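Local coordinates for YfkN protein (Bacillus subtilis subsp. subtilis, PDB 3GVE) that belongs to the calcineurin-like phosphoesterases and holds a manganese and a magnesium ion side by side, bridged by a shared aspartate, at residues P128-A132 and Y143-V147; Q190-E194 and S225-A231; G252-S256 and K307-E311. All blocks are in the same frame, centred on the assembly; numbering follows the deposited sequence. Where two conformers were deposited one is given.

Interaction 1: P128-A132 and Y143-V147; sequences PIVNA and YTPYV
Val130 and Asn131 pass Thr144 with the two chains steeply crossed, end-to-end directions 114° apart. One backbone hydrogen bond fixes the crossing: Asn131 N donates to Thr144 O at 2.9 Å, with 163° at the hydrogen. The same oxygen receives a CA-H...O contact from Val130 CA at 3.2 Å. In return Pro145 CA approaches Asn131 O at 3.3 Å, and the angle of 170° at the hydrogen makes this the straighter of the two. Water 1 joins Ile129 O to Thr144 OG1.

The closer apolar contacts gather at the Pro128 end. In the conformer given, Val147 sets CG1 anti to its carbonyl carbon, which turns that methyl to Val130 CG1 at 3.8 Å, while Val147 CG2 meets Pro128 CG at 3.5 Å. At the other end the Asn131 amide stands perpendicular to the Tyr143 ring. Asn131 OD1 lies 3.9 Å from Tyr143 CD2; OD1 accepts from Val134 N, and Asn131 ND2 bonds to Asn133 OD1.

The crossing thus links the two-stranded parallel sheet (104-105 with 129-130) to the start of strand 146-154 in the large mixed sheet, where Val147 pairs with Tyr167. Tyr143 packs against helix 115-123, whereas Ala132 and Tyr146 touch helix 192-205.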
ATOM      1  N   PRO A 128       3.388  -1.873 -28.365  1.00 10.49           N
ATOM      2  CA  PRO A 128       2.000  -1.408 -28.304  1.00 10.60           C
ATOM      3  C   PRO A 128       1.422  -1.497 -26.890  1.00  9.42           C
ATOM      4  O   PRO A 128       1.626  -2.477 -26.198  1.00 10.24           O
ATOM      5  CB  PRO A 128       1.258  -2.398 -29.209  1.00 12.70           C
ATOM      6  CG  PRO A 128       2.135  -3.623 -29.237  1.00 15.04           C
ATOM      7  CD  PRO A 128       3.529  -3.092 -29.173  1.00 12.76           C
ATOM      8  N   ILE A 129       0.694  -0.463 -26.505  1.00  9.89           N
ATOM      9  CA  ILE A 129      -0.078  -0.434 -25.266  1.00  9.59           C
ATOM     10  C   ILE A 129      -1.539  -0.368 -25.701  1.00  9.31           C
ATOM     11  O   ILE A 129      -1.959   0.572 -26.340  1.00 11.30           O
ATOM     12  CB  ILE A 129       0.361   0.744 -24.382  1.00 10.30           C
ATOM     13  CG1 ILE A 129       1.796   0.487 -23.909  1.00 11.93           C
ATOM     14  CG2 ILE A 129      -0.555   0.886 -23.193  1.00 10.88           C
ATOM     15  CD1 ILE A 129       2.445   1.661 -23.158  1.00 12.54           C
ATOM     16  N   VAL A 130      -2.287  -1.408 -25.390  1.00  8.45           N
ATOM     17  CA  VAL A 130      -3.614  -1.576 -25.954  1.00  8.53           C
ATOM     18  C   VAL A 130      -4.691  -1.436 -24.888  1.00  7.92           C
ATOM     19  O   VAL A 130      -4.480  -1.755 -23.728  1.00  9.06           O
ATOM     20  CB  VAL A 130      -3.755  -2.952 -26.685  1.00 10.10           C
ATOM     21  CG1 VAL A 130      -2.855  -2.969 -27.945  1.00 11.04           C
ATOM     22  CG2 VAL A 130      -3.396  -4.123 -25.753  1.00 10.16           C
ATOM     23  N   ASN A 131      -5.852  -0.974 -25.314  1.00  8.13           N
ATOM     24  CA  ASN A 131      -7.048  -0.967 -24.489  1.00  8.40           C
ATOM     25  C   ASN A 131      -8.279  -0.865 -25.389  1.00  8.45           C
ATOM     26  O   ASN A 131      -8.309   0.008 -26.242  1.00  9.10           O
ATOM     27  CB  ASN A 131      -7.039   0.183 -23.488  1.00  8.61           C
ATOM     28  CG  ASN A 131      -8.390   0.349 -22.828  1.00  8.02           C
ATOM     29  OD1 ASN A 131      -9.253   1.026 -23.361  1.00  9.08           O
ATOM     30  ND2 ASN A 131      -8.603  -0.323 -21.713  1.00  8.54           N
ATOM     31  N   ALA A 132      -9.228  -1.752 -25.194  1.00  9.01           N
ATOM     32  CA  ALA A 132     -10.364  -1.849 -26.088  1.00  9.10           C
ATOM     33  C   ALA A 132     -11.621  -1.200 -25.546  1.00  9.32           C
ATOM     34  O   ALA A 132     -12.512  -0.898 -26.320  1.00 10.45           O
ATOM     35  CB  ALA A 132     -10.642  -3.321 -26.428  1.00 10.09           C
ATOM     36  N   TYR A 143      -7.940   4.482 -27.243  1.00  8.39           N
ATOM     37  CA  TYR A 143      -6.586   3.925 -27.340  1.00  9.11           C
ATOM     38  C   TYR A 143      -6.573   2.886 -28.447  1.00  9.38           C
ATOM     39  O   TYR A 143      -7.600   2.417 -28.872  1.00 10.34           O
ATOM     40  CB  TYR A 143      -6.172   3.270 -25.990  1.00  9.17           C
ATOM     41  CG  TYR A 143      -6.259   4.267 -24.870  1.00  9.27           C
ATOM     42  CD1 TYR A 143      -5.274   5.215 -24.692  1.00  9.72           C
ATOM     43  CD2 TYR A 143      -7.376   4.320 -24.044  1.00  9.52           C
ATOM     44  CE1 TYR A 143      -5.387   6.169 -23.712  1.00  9.61           C
ATOM     45  CE2 TYR A 143      -7.496   5.256 -23.074  1.00  9.17           C
ATOM     46  CZ  TYR A 143      -6.507   6.182 -22.912  1.00  9.35           C
ATOM     47  OH  TYR A 143      -6.634   7.155 -21.965  1.00  9.96           O
ATOM     48  N   THR A 144      -5.384   2.511 -28.877  1.00  9.57           N
ATOM     49  CA  THR A 144      -5.214   1.376 -29.775  1.00  9.53           C
ATOM     50  C   THR A 144      -5.965   0.169 -29.190  1.00  9.29           C
ATOM     51  O   THR A 144      -5.618  -0.301 -28.116  1.00  9.03           O
ATOM     52  CB  THR A 144      -3.719   1.006 -29.857  1.00 10.58           C
ATOM     53  OG1 THR A 144      -2.937   2.186 -30.111  1.00 10.39           O
ATOM     54  CG2 THR A 144      -3.459  -0.017 -30.925  1.00 12.91           C
ATOM     55  N   PRO A 145      -6.997  -0.325 -29.870  1.00 10.12           N
ATOM     56  CA  PRO A 145      -7.817  -1.364 -29.237  1.00 10.60           C
ATOM     57  C   PRO A 145      -7.171  -2.734 -29.161  1.00 10.06           C
ATOM     58  O   PRO A 145      -7.448  -3.484 -28.165  1.00 11.61           O
ATOM     59  CB  PRO A 145      -9.111  -1.375 -30.043  1.00 11.43           C
ATOM     60  CG  PRO A 145      -8.650  -0.983 -31.407  1.00 12.35           C
ATOM     61  CD  PRO A 145      -7.563   0.115 -31.166  1.00 11.90           C
ATOM     62  N   TYR A 146      -6.320  -3.049 -30.109  1.00  9.73           N
ATOM     63  CA  TYR A 146      -5.641  -4.325 -30.154  1.00  9.38           C
ATOM     64  C   TYR A 146      -4.541  -4.154 -31.184  1.00 10.26           C
ATOM     65  O   TYR A 146      -4.558  -3.177 -31.914  1.00 10.85           O
ATOM     66  CB  TYR A 146      -6.607  -5.452 -30.555  1.00 11.08           C
ATOM     67  CG  TYR A 146      -7.085  -5.364 -31.990  1.00 11.42           C
ATOM     68  CD1 TYR A 146      -6.321  -5.870 -33.022  1.00 13.75           C
ATOM     69  CD2 TYR A 146      -8.294  -4.766 -32.310  1.00 12.64           C
ATOM     70  CE1 TYR A 146      -6.742  -5.788 -34.346  1.00 15.36           C
ATOM     71  CE2 TYR A 146      -8.718  -4.681 -33.636  1.00 14.93           C
ATOM     72  CZ  TYR A 146      -7.933  -5.196 -34.638  1.00 16.74           C
ATOM     73  OH  TYR A 146      -8.344  -5.111 -35.953  1.00 21.01           O
ATOM     74  N   VAL A 147      -3.636  -5.128 -31.177  0.50 10.08           N
ATOM     75  CA  VAL A 147      -2.568  -5.185 -32.231  0.50 11.44           C
ATOM     76  C   VAL A 147      -2.407  -6.633 -32.562  0.50 11.40           C
ATOM     77  O   VAL A 147      -2.634  -7.517 -31.718  0.50 12.84           O
ATOM     78  CB  VAL A 147      -1.262  -4.519 -31.759  0.50 13.02           C
ATOM     79  CG1 VAL A 147      -1.448  -3.053 -31.482  0.50 14.83           C
ATOM     80  CG2 VAL A 147      -0.664  -5.274 -30.645  0.50 12.91           C
TER
HETATM   81  O   HOH W   1      -1.581   2.732 -27.854  1.00 14.46           O
HETATM   82  O   HOH W   2     -10.074   2.077 -26.682  1.00 13.00           O

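Interaction 2: Q190-E194 and S225-A231; sequences QDIVE and SSGAENA
Asp191 joins the start of helix 192-205 to the turn at Ser226 and Gly227, using its two carboxylate oxygens for different tasks. OD1 accepts from Gly227 N at 2.7 Å, a nearly straight bond (167° at the hydrogen) arriving on the anti side and 32° out of the carboxylate plane. Asp191 holds the N-cap position, and its OD2 makes the capping bond, accepting from Glu194 N at 2.9 Å. The torsion that carries the carboxylate to both donors puts CG anti to the backbone N (chi1 169°). Water 3 donates to OD1 and to Ala228 O while accepting from Ile192 N.

Ile192, next in sequence, reaches the far end of the loop with its delta methyl: CD1 lies 4.1 Å from Ala231 CB and 4.1 Å from Ala228 O. The end of Glu194 comes nearer, OE2 3.8 Å from Ser226 CB in the conformer given.

The loop side opens with a type II turn from Ser225 to Ala228, where Gly227 has a positive phi. Further on, Glu229 OE2 is hydrogen-bonded to NE2 of His249, a magnesium ligand, a second-shell link. Ala231 is itself the N-cap of helix 232-238, so two helix starts meet here. Ile192 also packs on Leu235, and Val193 on Asp234 and Lys238, all from helix 232-238.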
ATOM      1  N   GLN A 190     -16.754   0.979 -21.656  1.00 11.05           N
ATOM      2  CA  GLN A 190     -17.595  -0.133 -22.005  1.00 10.86           C
ATOM      3  C   GLN A 190     -17.310  -1.321 -21.084  1.00 11.15           C
ATOM      4  O   GLN A 190     -16.174  -1.551 -20.665  1.00 11.32           O
ATOM      5  CB  GLN A 190     -17.333  -0.488 -23.467  1.00 11.76           C
ATOM      6  CG  GLN A 190     -18.157  -1.630 -24.032  1.00 12.25           C
ATOM      7  CD  GLN A 190     -17.784  -1.954 -25.463  1.00 12.98           C
ATOM      8  OE1 GLN A 190     -16.671  -1.701 -25.895  1.00 13.98           O
ATOM      9  NE2 GLN A 190     -18.718  -2.545 -26.196  1.00 14.74           N
ATOM     10  N   ASP A 191     -18.368  -2.059 -20.776  1.00 11.66           N
ATOM     11  CA  ASP A 191     -18.259  -3.306 -20.033  1.00 11.31           C
ATOM     12  C   ASP A 191     -17.157  -4.172 -20.630  1.00 10.77           C
ATOM     13  O   ASP A 191     -17.028  -4.287 -21.832  1.00 11.87           O
ATOM     14  CB  ASP A 191     -19.591  -4.067 -20.082  1.00 12.03           C
ATOM     15  CG  ASP A 191     -19.473  -5.490 -19.566  1.00 13.22           C
ATOM     16  OD1 ASP A 191     -19.313  -5.633 -18.358  1.00 14.42           O
ATOM     17  OD2 ASP A 191     -19.527  -6.430 -20.362  1.00 13.59           O
ATOM     18  N   ILE A 192     -16.384  -4.799 -19.747  1.00 10.09           N
ATOM     19  CA  ILE A 192     -15.270  -5.637 -20.170  1.00 10.08           C
ATOM     20  C   ILE A 192     -15.662  -6.761 -21.149  1.00 10.24           C
ATOM     21  O   ILE A 192     -15.105  -6.832 -22.232  1.00 10.70           O
ATOM     22  CB  ILE A 192     -14.487  -6.168 -18.954  1.00 10.18           C
ATOM     23  CG1 ILE A 192     -13.773  -5.001 -18.279  1.00 10.30           C
ATOM     24  CG2 ILE A 192     -13.478  -7.242 -19.380  1.00 10.04           C
ATOM     25  CD1 ILE A 192     -13.196  -5.341 -16.916  1.00 10.74           C
ATOM     26  N   VAL A 193     -16.623  -7.618 -20.774  1.00 10.67           N
ATOM     27  CA  VAL A 193     -17.062  -8.710 -21.661  1.00 10.88           C
ATOM     28  C   VAL A 193     -17.618  -8.196 -22.992  1.00 10.71           C
ATOM     29  O   VAL A 193     -17.324  -8.728 -24.060  1.00 11.61           O
ATOM     30  CB  VAL A 193     -18.056  -9.626 -20.909  1.00 11.59           C
ATOM     31  CG1 VAL A 193     -18.816 -10.564 -21.821  1.00 12.62           C
ATOM     32  CG2 VAL A 193     -17.373 -10.365 -19.749  1.00 13.61           C
ATOM     33  N   GLU A 194     -18.436  -7.142 -22.918  1.00 12.13           N
ATOM     34  CA  GLU A 194     -19.034  -6.568 -24.128  1.00 12.64           C
ATOM     35  C   GLU A 194     -17.973  -5.976 -25.047  1.00 11.49           C
ATOM     36  O   GLU A 194     -17.995  -6.225 -26.223  1.00 12.05           O
ATOM     37  CB  GLU A 194     -20.071  -5.492 -23.792  1.00 15.19           C
ATOM     38  CG  GLU A 194     -21.352  -6.021 -23.203  1.00 18.20           C
ATOM     39  CD  GLU A 194     -22.265  -4.922 -22.708  1.00 21.82           C
ATOM     40  OE1 GLU A 194     -22.099  -3.765 -23.130  1.00 21.60           O
ATOM     41  OE2 GLU A 194     -23.147  -5.218 -21.884  1.00 24.26           O
ATOM     42  N   SER A 225     -22.568  -9.920 -13.807  1.00 13.02           N
ATOM     43  CA  SER A 225     -23.192  -9.251 -14.933  1.00 14.24           C
ATOM     44  C   SER A 225     -22.366  -8.080 -15.420  1.00 12.52           C
ATOM     45  O   SER A 225     -21.264  -7.846 -14.976  1.00 13.17           O
ATOM     46  CB  SER A 225     -24.589  -8.784 -14.536  1.00 16.87           C
ATOM     47  OG  SER A 225     -25.442  -9.898 -14.471  1.00 20.24           O
ATOM     48  N   SER A 226     -22.900  -7.340 -16.372  0.50 13.31           N
ATOM     49  CA  SER A 226     -22.120  -6.271 -16.990  0.50 14.58           C
ATOM     50  C   SER A 226     -21.718  -5.185 -15.990  0.50 13.97           C
ATOM     51  O   SER A 226     -22.455  -4.899 -15.062  0.50 14.77           O
ATOM     52  CB  SER A 226     -22.906  -5.656 -18.155  0.50 17.50           C
ATOM     53  OG  SER A 226     -24.177  -5.230 -17.735  0.50 20.82           O
ATOM     54  N   GLY A 227     -20.546  -4.599 -16.185  1.00 13.84           N
ATOM     55  CA  GLY A 227     -20.070  -3.520 -15.342  1.00 13.39           C
ATOM     56  C   GLY A 227     -19.212  -3.987 -14.182  1.00 12.54           C
ATOM     57  O   GLY A 227     -18.742  -3.180 -13.390  1.00 14.15           O
ATOM     58  N   ALA A 228     -19.035  -5.302 -14.064  1.00 11.17           N
ATOM     59  CA  ALA A 228     -18.243  -5.878 -12.975  1.00 11.06           C
ATOM     60  C   ALA A 228     -16.796  -5.391 -12.979  1.00 10.54           C
ATOM     61  O   ALA A 228     -16.167  -5.282 -14.021  1.00 11.36           O
ATOM     62  CB  ALA A 228     -18.279  -7.377 -13.044  1.00 11.31           C
ATOM     63  N   GLU A 229     -16.295  -5.116 -11.784  1.00  9.87           N
ATOM     64  CA  GLU A 229     -14.922  -4.683 -11.581  1.00  9.70           C
ATOM     65  C   GLU A 229     -13.910  -5.793 -11.865  1.00  9.09           C
ATOM     66  O   GLU A 229     -12.863  -5.537 -12.455  1.00  9.65           O
ATOM     67  CB  GLU A 229     -14.767  -4.191 -10.137  1.00 10.59           C
ATOM     68  CG  GLU A 229     -13.376  -3.650  -9.786  1.00 11.33           C
ATOM     69  CD  GLU A 229     -13.286  -3.040  -8.394  1.00 12.40           C
ATOM     70  OE1 GLU A 229     -14.339  -2.740  -7.809  1.00 15.51           O
ATOM     71  OE2 GLU A 229     -12.172  -2.859  -7.895  1.00 11.46           O
ATOM     72  N   ASN A 230     -14.235  -7.006 -11.415  1.00  8.84           N
ATOM     73  CA  ASN A 230     -13.348  -8.165 -11.476  1.00  8.79           C
ATOM     74  C   ASN A 230     -13.985  -9.256 -12.332  1.00  8.76           C
ATOM     75  O   ASN A 230     -14.696 -10.102 -11.843  1.00  9.79           O
ATOM     76  CB  ASN A 230     -13.024  -8.641 -10.050  1.00  9.12           C
ATOM     77  CG  ASN A 230     -12.123  -7.656  -9.320  1.00  9.82           C
ATOM     78  OD1 ASN A 230     -11.029  -7.366  -9.767  1.00 10.58           O
ATOM     79  ND2 ASN A 230     -12.593  -7.137  -8.194  1.00 10.52           N
ATOM     80  N   ALA A 231     -13.694  -9.196 -13.618  1.00  8.63           N
ATOM     81  CA  ALA A 231     -14.476  -9.870 -14.638  1.00  9.23           C
ATOM     82  C   ALA A 231     -13.816 -11.049 -15.341  1.00  8.60           C
ATOM     83  O   ALA A 231     -14.337 -11.504 -16.333  1.00  9.27           O
ATOM     84  CB  ALA A 231     -14.936  -8.835 -15.696  1.00  9.82           C
TER
HETATM   85  O   HOH W   3     -16.933  -4.750 -16.834  1.00 14.15           O

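Interaction 3: G252-S256 and K307-E311; sequences GLFPS and KGSIE
Gly308 and Ile310 lie on the side of their strand that faces the short segment 252-256, a contact between the two main beta sheets, the sandwich of the calcineurin-like phosphoesterase fold. Strand 300-312 is outermost in a four-stranded mixed sheet, whereas strand 253-254 pairs with strand 275-280 of the other sheet. No backbone hydrogen bond links the two segments, which are joined by van der Waals contact; in keeping with this, the nearest CA atoms, those of Pro255 and Ser309, are 6.3 Å apart.

Along the second segment, Gly308 comes first. Its carbonyl faces the proline ring, with Gly308 O 3.4 Å from Pro255 CG. At Ser309 the backbone does the touching, Ser309 CA lying 4.0 Å from Pro255 CD, while its CB is directed away from the other segment and its OG makes a weak hydrogen bond to Val289 O.

Ile310 gives the largest buried share, 78 Å² of the 199 Å² summed over both segments. Its two branches divide the work. With chi1 at 52°, CG1 lies between the backbone N and the carbonyl carbon, and CG2 is anti to the carbonyl carbon. CG2 presses against the carbonyl of Phe254, whereas the extended CG1 branch carries CD1 to Leu253, crossing that side chain at about a right angle; Ile310 CD1 is 3.9 Å from Leu253 CB. Ile310 and Leu253 both also touch Tyr286 of strand 286-297, and Leu253 packs on Lys33 of the second subunit.

Proline geometry shapes the first segment. The peptide bond before Pro255 is cis, and Pro255 CB sits 4.1 Å above the Phe254 ring, over its centre. Phe254 CB points away from segment 307-311; its ring meets Tyr259 edge-to-face. The closest approach of the whole contact is Ile310 CG2 to Phe254 O, at 3.3 Å.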
ATOM      1  N   GLY A 252      -3.770 -10.457  -5.924  1.00  9.38           N
ATOM      2  CA  GLY A 252      -3.803 -11.835  -5.447  1.00  9.39           C
ATOM      3  C   GLY A 252      -2.936 -12.785  -6.255  1.00  9.15           C
ATOM      4  O   GLY A 252      -2.127 -12.329  -7.055  1.00  9.20           O
ATOM      5  N   LEU A 253      -3.112 -14.094  -6.042  1.00  9.56           N
ATOM      6  CA  LEU A 253      -2.354 -15.108  -6.741  1.00  9.18           C
ATOM      7  C   LEU A 253      -3.296 -15.979  -7.536  1.00  9.50           C
ATOM      8  O   LEU A 253      -4.328 -16.439  -6.995  1.00 11.00           O
ATOM      9  CB  LEU A 253      -1.571 -16.004  -5.742  1.00 10.93           C
ATOM     10  CG  LEU A 253      -0.603 -15.273  -4.805  1.00 12.62           C
ATOM     11  CD1 LEU A 253       0.174 -16.335  -3.956  1.00 14.01           C
ATOM     12  CD2 LEU A 253       0.339 -14.410  -5.534  1.00 12.88           C
ATOM     13  N   PHE A 254      -2.929 -16.284  -8.757  1.00  8.79           N
ATOM     14  CA  PHE A 254      -3.630 -17.316  -9.504  1.00  8.79           C
ATOM     15  C   PHE A 254      -2.639 -17.938 -10.470  1.00  8.90           C
ATOM     16  O   PHE A 254      -1.938 -17.212 -11.151  1.00  9.25           O
ATOM     17  CB  PHE A 254      -4.868 -16.800 -10.251  1.00  9.50           C
ATOM     18  CG  PHE A 254      -5.668 -17.934 -10.852  1.00  9.11           C
ATOM     19  CD1 PHE A 254      -6.646 -18.577 -10.121  1.00  9.40           C
ATOM     20  CD2 PHE A 254      -5.324 -18.439 -12.089  1.00  9.47           C
ATOM     21  CE1 PHE A 254      -7.325 -19.664 -10.631  1.00  9.78           C
ATOM     22  CE2 PHE A 254      -5.999 -19.537 -12.621  1.00  9.71           C
ATOM     23  CZ  PHE A 254      -7.003 -20.160 -11.884  1.00 10.56           C
ATOM     24  N   PRO A 255      -2.574 -19.264 -10.546  1.00  8.94           N
ATOM     25  CA  PRO A 255      -3.395 -20.212  -9.785  1.00 10.36           C
ATOM     26  C   PRO A 255      -3.087 -20.232  -8.309  1.00 10.86           C
ATOM     27  O   PRO A 255      -2.042 -19.827  -7.901  1.00 12.12           O
ATOM     28  CB  PRO A 255      -3.043 -21.567 -10.418  1.00 11.68           C
ATOM     29  CG  PRO A 255      -1.754 -21.381 -11.065  1.00 11.60           C
ATOM     30  CD  PRO A 255      -1.705 -19.939 -11.518  1.00 10.13           C
ATOM     31  N   SER A 256      -4.050 -20.693  -7.538  1.00 10.87           N
ATOM     32  CA  SER A 256      -3.869 -20.996  -6.129  1.00 13.29           C
ATOM     33  C   SER A 256      -4.952 -21.970  -5.680  1.00 13.94           C
ATOM     34  O   SER A 256      -6.013 -22.081  -6.281  1.00 13.51           O
ATOM     35  CB  SER A 256      -3.880 -19.745  -5.267  1.00 16.19           C
ATOM     36  OG  SER A 256      -5.157 -19.214  -5.206  1.00 19.36           O
ATOM     37  N   LYS A 307      -0.911 -24.279 -19.958  1.00 11.78           N
ATOM     38  CA  LYS A 307      -0.710 -24.263 -18.513  1.00 12.03           C
ATOM     39  C   LYS A 307      -0.504 -22.811 -18.078  1.00 11.01           C
ATOM     40  O   LYS A 307       0.185 -22.085 -18.792  1.00 11.53           O
ATOM     41  CB  LYS A 307       0.529 -25.085 -18.166  1.00 13.74           C
ATOM     42  CG  LYS A 307       0.819 -25.216 -16.674  1.00 16.32           C
ATOM     43  CD  LYS A 307       2.086 -26.060 -16.455  1.00 20.70           C
ATOM     44  CE  LYS A 307       2.602 -25.959 -15.047  1.00 25.82           C
ATOM     45  NZ  LYS A 307       1.733 -26.627 -14.121  1.00 29.33           N
ATOM     46  N   GLY A 308      -1.084 -22.403 -16.937  1.00 10.34           N
ATOM     47  CA  GLY A 308      -0.773 -21.139 -16.275  1.00  9.61           C
ATOM     48  C   GLY A 308      -0.080 -21.400 -14.966  1.00  9.19           C
ATOM     49  O   GLY A 308      -0.577 -22.231 -14.161  1.00 10.96           O
ATOM     50  N   SER A 309       0.999 -20.710 -14.692  1.00  9.67           N
ATOM     51  CA  SER A 309       1.710 -20.840 -13.433  1.00 10.13           C
ATOM     52  C   SER A 309       2.303 -19.524 -13.028  1.00  9.13           C
ATOM     53  O   SER A 309       2.377 -18.578 -13.858  1.00  9.01           O
ATOM     54  CB  SER A 309       2.835 -21.883 -13.588  1.00 12.50           C
ATOM     55  OG  SER A 309       3.774 -21.571 -14.543  1.00 15.13           O
ATOM     56  N   ILE A 310       2.643 -19.374 -11.772  1.00  9.42           N
ATOM     57  CA  ILE A 310       3.320 -18.165 -11.337  1.00  9.35           C
ATOM     58  C   ILE A 310       4.555 -18.603 -10.578  1.00  9.68           C
ATOM     59  O   ILE A 310       4.573 -19.658  -9.989  1.00 11.24           O
ATOM     60  CB  ILE A 310       2.422 -17.261 -10.474  1.00  9.84           C
ATOM     61  CG1 ILE A 310       1.809 -18.061  -9.308  1.00 11.22           C
ATOM     62  CG2 ILE A 310       1.309 -16.625 -11.330  1.00 10.46           C
ATOM     63  CD1 ILE A 310       1.007 -17.210  -8.338  1.00 11.80           C
ATOM     64  N   GLU A 311       5.587 -17.778 -10.604  1.00 10.11           N
ATOM     65  CA  GLU A 311       6.846 -18.095  -9.927  1.00 10.94           C
ATOM     66  C   GLU A 311       7.237 -16.909  -9.084  1.00 10.03           C
ATOM     67  O   GLU A 311       7.241 -15.799  -9.556  1.00  9.82           O
ATOM     68  CB  GLU A 311       7.932 -18.399 -10.959  1.00 13.79           C
ATOM     69  CG  GLU A 311       9.289 -18.696 -10.327  1.00 18.71           C
ATOM     70  CD  GLU A 311      10.327 -19.209 -11.311  1.00 25.31           C
ATOM     71  OE1 GLU A 311      10.281 -18.886 -12.504  1.00 28.22           O
ATOM     72  OE2 GLU A 311      11.211 -19.922 -10.854  1.00 28.45           O
TER

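How the interactions relate
Interactions 1 and 2 are neighbours, with centres 18 Å apart and Ala132 O 4.3 Å from Gln190 OE1; both involve helix 192-205, which Ala132 and Tyr146 touch in the first and which Asp191 caps in the second. Interactions 1 and 3 share the eight-stranded sheet but lie on opposite sides of the chain's centre, about 19 Å apart at their nearest atoms. All three are partly buried: interaction 1 has four buried residues, interaction 2 has three exposed ones, and interaction 3 has none exposed among its six touching residues. Their chemistry differs: one backbone bond plus apolar contacts in interaction 1, a carboxylate and a water in interaction 2, and apolar contact between two sheets in interaction 3.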